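Local coordinates for protein putative monooxygenase (Fusobacterium nucleatum subsp. nucleatum, PDB 3MCS) that probably acts as a monooxygenase of the antibiotic biosynthesis monooxygenase family, with two copies of the family domain in one chain, at residues A[25-30]-A[44-49]. Sequence-based numbering, arbitrary orientation.
Sequences SATEDY and LFAATD
Thr27 and Tyr30 of helix 20-37 meet Ala46 and Leu44 of strand 41-49, joining a helix to the antiparallel sheet of a fold of the dimeric alpha-beta barrel class, here with both family copies in one chain. This contact lies in the first copy. No hydrogen bond crosses between the two segments; the contact is apolar and buried.

Thr27 and Ala46 meet methyl to methyl. Both side chains leave the backbone toward the other segment, and Thr27 CG2 lies 3.3 Å from Ala46 CB. The backbones come nearest here, with 7.1 Å between Thr27 CA and Ala46 CA. The side chain of Ala46 is a single methyl, so helix and strand meet here through one methyl from each side. Chi1 of -53° sets Thr27 OG1 beside the backbone N and the methyl CG2 anti to it. OG1 turns back along its own helix to hydrogen-bond Tyr23 O, while CG2 faces Ala46.

One turn further on, Tyr30 reaches Leu44. The two side chains cross at about a right angle. With CG anti to the backbone N (chi1 172°), the ring extends far enough for its CE2 to meet Leu44 CD2, although the CA atoms of Tyr30 and Leu44 are 9.3 Å apart. The methyl approaches the ring obliquely. Phe80 of helix 75-87 stacks with the same ring, so the tyrosine packs against both the strand and a second helix. Its hydroxyl OH hydrogen-bonds Glu60 OE2 and His71 NE2, which hold the far end of the ring in place. Of the two Leu44 methyls, CD2 makes the contact, 3.9 Å from Tyr30 CE2.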
ATOM      1  N   SER A  25     -15.105   2.161 -12.263  1.00 42.89           N
ATOM      2  CA  SER A  25     -15.375   1.051 -13.168  1.00 43.27           C
ATOM      3  C   SER A  25     -14.113   0.422 -13.744  1.00 43.24           C
ATOM      4  O   SER A  25     -13.962  -0.813 -13.729  1.00 43.41           O
ATOM      5  CB  SER A  25     -16.246   1.536 -14.339  1.00 43.68           C
ATOM      6  OG  SER A  25     -17.535   0.993 -14.280  1.00 45.70           O
ATOM      7  N   ALA A  26     -13.235   1.280 -14.274  1.00 41.72           N
ATOM      8  CA  ALA A  26     -11.988   0.849 -14.883  1.00 41.37           C
ATOM      9  C   ALA A  26     -11.031   0.261 -13.847  1.00 42.14           C
ATOM     10  O   ALA A  26     -10.318  -0.699 -14.148  1.00 43.70           O
ATOM     11  CB  ALA A  26     -11.341   1.990 -15.622  1.00 40.76           C
ATOM     12  N   THR A  27     -10.999   0.814 -12.636  1.00 42.06           N
ATOM     13  CA  THR A  27     -10.116   0.263 -11.603  1.00 42.41           C
ATOM     14  C   THR A  27     -10.677  -1.074 -11.112  1.00 42.84           C
ATOM     15  O   THR A  27      -9.919  -2.012 -10.878  1.00 42.20           O
ATOM     16  CB  THR A  27      -9.921   1.204 -10.437  1.00 41.88           C
ATOM     17  OG1 THR A  27      -9.500   2.461 -10.938  1.00 38.78           O
ATOM     18  CG2 THR A  27      -8.856   0.677  -9.501  1.00 42.19           C
ATOM     19  N   GLU A  28     -11.999  -1.180 -10.976  1.00 43.66           N
ATOM     20  CA  GLU A  28     -12.604  -2.449 -10.576  1.00 44.64           C
ATOM     21  C   GLU A  28     -12.262  -3.550 -11.593  1.00 45.76           C
ATOM     22  O   GLU A  28     -11.793  -4.629 -11.208  1.00 46.17           O
ATOM     23  CB  GLU A  28     -14.126  -2.336 -10.411  1.00 44.84           C
ATOM     24  CG  GLU A  28     -14.581  -1.638  -9.129  1.00 48.19           C
ATOM     25  CD  GLU A  28     -16.104  -1.441  -9.028  1.00 48.80           C
ATOM     26  OE1 GLU A  28     -16.863  -1.913  -9.914  1.00 49.95           O
ATOM     27  OE2 GLU A  28     -16.530  -0.791  -8.043  1.00 49.44           O
ATOM     28  N   ASP A  29     -12.502  -3.278 -12.879  1.00 44.86           N
ATOM     29  CA  ASP A  29     -12.183  -4.238 -13.925  1.00 45.45           C
ATOM     30  C   ASP A  29     -10.708  -4.640 -13.860  1.00 45.78           C
ATOM     31  O   ASP A  29     -10.376  -5.813 -13.949  1.00 46.26           O
ATOM     32  CB  ASP A  29     -12.461  -3.672 -15.328  1.00 46.69           C
ATOM     33  CG  ASP A  29     -13.940  -3.389 -15.587  1.00 45.84           C
ATOM     34  OD1 ASP A  29     -14.757  -3.638 -14.674  1.00 45.77           O
ATOM     35  OD2 ASP A  29     -14.254  -2.899 -16.714  1.00 41.06           O
ATOM     36  N   TYR A  30      -9.826  -3.666 -13.689  1.00 46.01           N
ATOM     37  CA  TYR A  30      -8.387  -3.938 -13.704  1.00 44.45           C
ATOM     38  C   TYR A  30      -7.991  -4.867 -12.586  1.00 43.81           C
ATOM     39  O   TYR A  30      -7.267  -5.851 -12.806  1.00 43.69           O
ATOM     40  CB  TYR A  30      -7.626  -2.612 -13.640  1.00 44.54           C
ATOM     41  CG  TYR A  30      -6.134  -2.688 -13.452  1.00 41.53           C
ATOM     42  CD1 TYR A  30      -5.325  -3.217 -14.421  1.00 39.11           C
ATOM     43  CD2 TYR A  30      -5.534  -2.142 -12.332  1.00 41.15           C
ATOM     44  CE1 TYR A  30      -3.953  -3.266 -14.253  1.00 41.23           C
ATOM     45  CE2 TYR A  30      -4.166  -2.166 -12.163  1.00 41.33           C
ATOM     46  CZ  TYR A  30      -3.378  -2.737 -13.126  1.00 39.62           C
ATOM     47  OH  TYR A  30      -2.006  -2.773 -12.986  1.00 36.41           O
ATOM     48  N   LEU A  44      -3.602  -6.878  -5.237  1.00 43.94           N
ATOM     49  CA  LEU A  44      -3.822  -5.521  -5.765  1.00 44.56           C
ATOM     50  C   LEU A  44      -4.817  -4.820  -4.851  1.00 43.61           C
ATOM     51  O   LEU A  44      -5.786  -5.425  -4.422  1.00 44.40           O
ATOM     52  CB  LEU A  44      -4.276  -5.505  -7.238  1.00 42.75           C
ATOM     53  CG  LEU A  44      -3.087  -5.563  -8.198  1.00 41.45           C
ATOM     54  CD1 LEU A  44      -2.594  -6.955  -8.305  1.00 44.60           C
ATOM     55  CD2 LEU A  44      -3.468  -5.058  -9.567  1.00 44.81           C
ATOM     56  N   PHE A  45      -4.550  -3.558  -4.544  1.00 42.76           N
ATOM     57  CA  PHE A  45      -5.372  -2.815  -3.612  1.00 43.02           C
ATOM     58  C   PHE A  45      -5.664  -1.425  -4.138  1.00 42.45           C
ATOM     59  O   PHE A  45      -4.790  -0.599  -4.171  1.00 43.00           O
ATOM     60  CB  PHE A  45      -4.610  -2.731  -2.300  1.00 43.12           C
ATOM     61  CG  PHE A  45      -4.091  -4.063  -1.823  1.00 42.23           C
ATOM     62  CD1 PHE A  45      -2.907  -4.572  -2.311  1.00 48.03           C
ATOM     63  CD2 PHE A  45      -4.789  -4.801  -0.883  1.00 46.48           C
ATOM     64  CE1 PHE A  45      -2.420  -5.804  -1.885  1.00 45.29           C
ATOM     65  CE2 PHE A  45      -4.306  -6.029  -0.442  1.00 46.16           C
ATOM     66  CZ  PHE A  45      -3.120  -6.530  -0.952  1.00 48.93           C
ATOM     67  N   ALA A  46      -6.883  -1.177  -4.585  1.00 42.99           N
ATOM     68  CA  ALA A  46      -7.270   0.145  -5.076  1.00 43.36           C
ATOM     69  C   ALA A  46      -8.028   0.895  -3.994  1.00 42.53           C
ATOM     70  O   ALA A  46      -8.983   0.370  -3.436  1.00 43.76           O
ATOM     71  CB  ALA A  46      -8.132   0.012  -6.313  1.00 43.57           C
ATOM     72  N   ALA A  47      -7.587   2.112  -3.702  1.00 41.98           N
ATOM     73  CA  ALA A  47      -8.212   2.979  -2.711  1.00 42.73           C
ATOM     74  C   ALA A  47      -8.270   4.401  -3.254  1.00 43.34           C
ATOM     75  O   ALA A  47      -7.717   4.682  -4.311  1.00 45.57           O
ATOM     76  CB  ALA A  47      -7.425   2.954  -1.420  1.00 43.05           C
ATOM     77  N   THR A  48      -8.914   5.304  -2.525  1.00 43.02           N
ATOM     78  CA  THR A  48      -9.064   6.681  -2.959  1.00 42.03           C
ATOM     79  C   THR A  48      -8.911   7.638  -1.785  1.00 42.09           C
ATOM     80  O   THR A  48      -9.352   7.334  -0.683  1.00 41.80           O
ATOM     81  CB  THR A  48     -10.479   6.935  -3.579  1.00 41.68           C
ATOM     82  OG1 THR A  48     -10.782   5.968  -4.581  1.00 42.83           O
ATOM     83  CG2 THR A  48     -10.560   8.280  -4.200  1.00 38.71           C
ATOM     84  N   ASP A  49      -8.298   8.793  -2.049  1.00 42.81           N
ATOM     85  CA  ASP A  49      -8.196   9.899  -1.101  1.00 42.83           C
ATOM     86  C   ASP A  49      -9.030  11.019  -1.720  1.00 41.63           C
ATOM     87  O   ASP A  49      -8.695  11.523  -2.776  1.00 40.88           O
ATOM     88  CB  ASP A  49      -6.741  10.321  -0.918  1.00 42.18           C
ATOM     89  CG  ASP A  49      -6.549  11.384   0.148  1.00 42.13           C
ATOM     90  OD1 ASP A  49      -7.526  11.815   0.789  1.00 45.46           O
ATOM     91  OD2 ASP A  49      -5.389  11.796   0.351  1.00 40.51           O
TER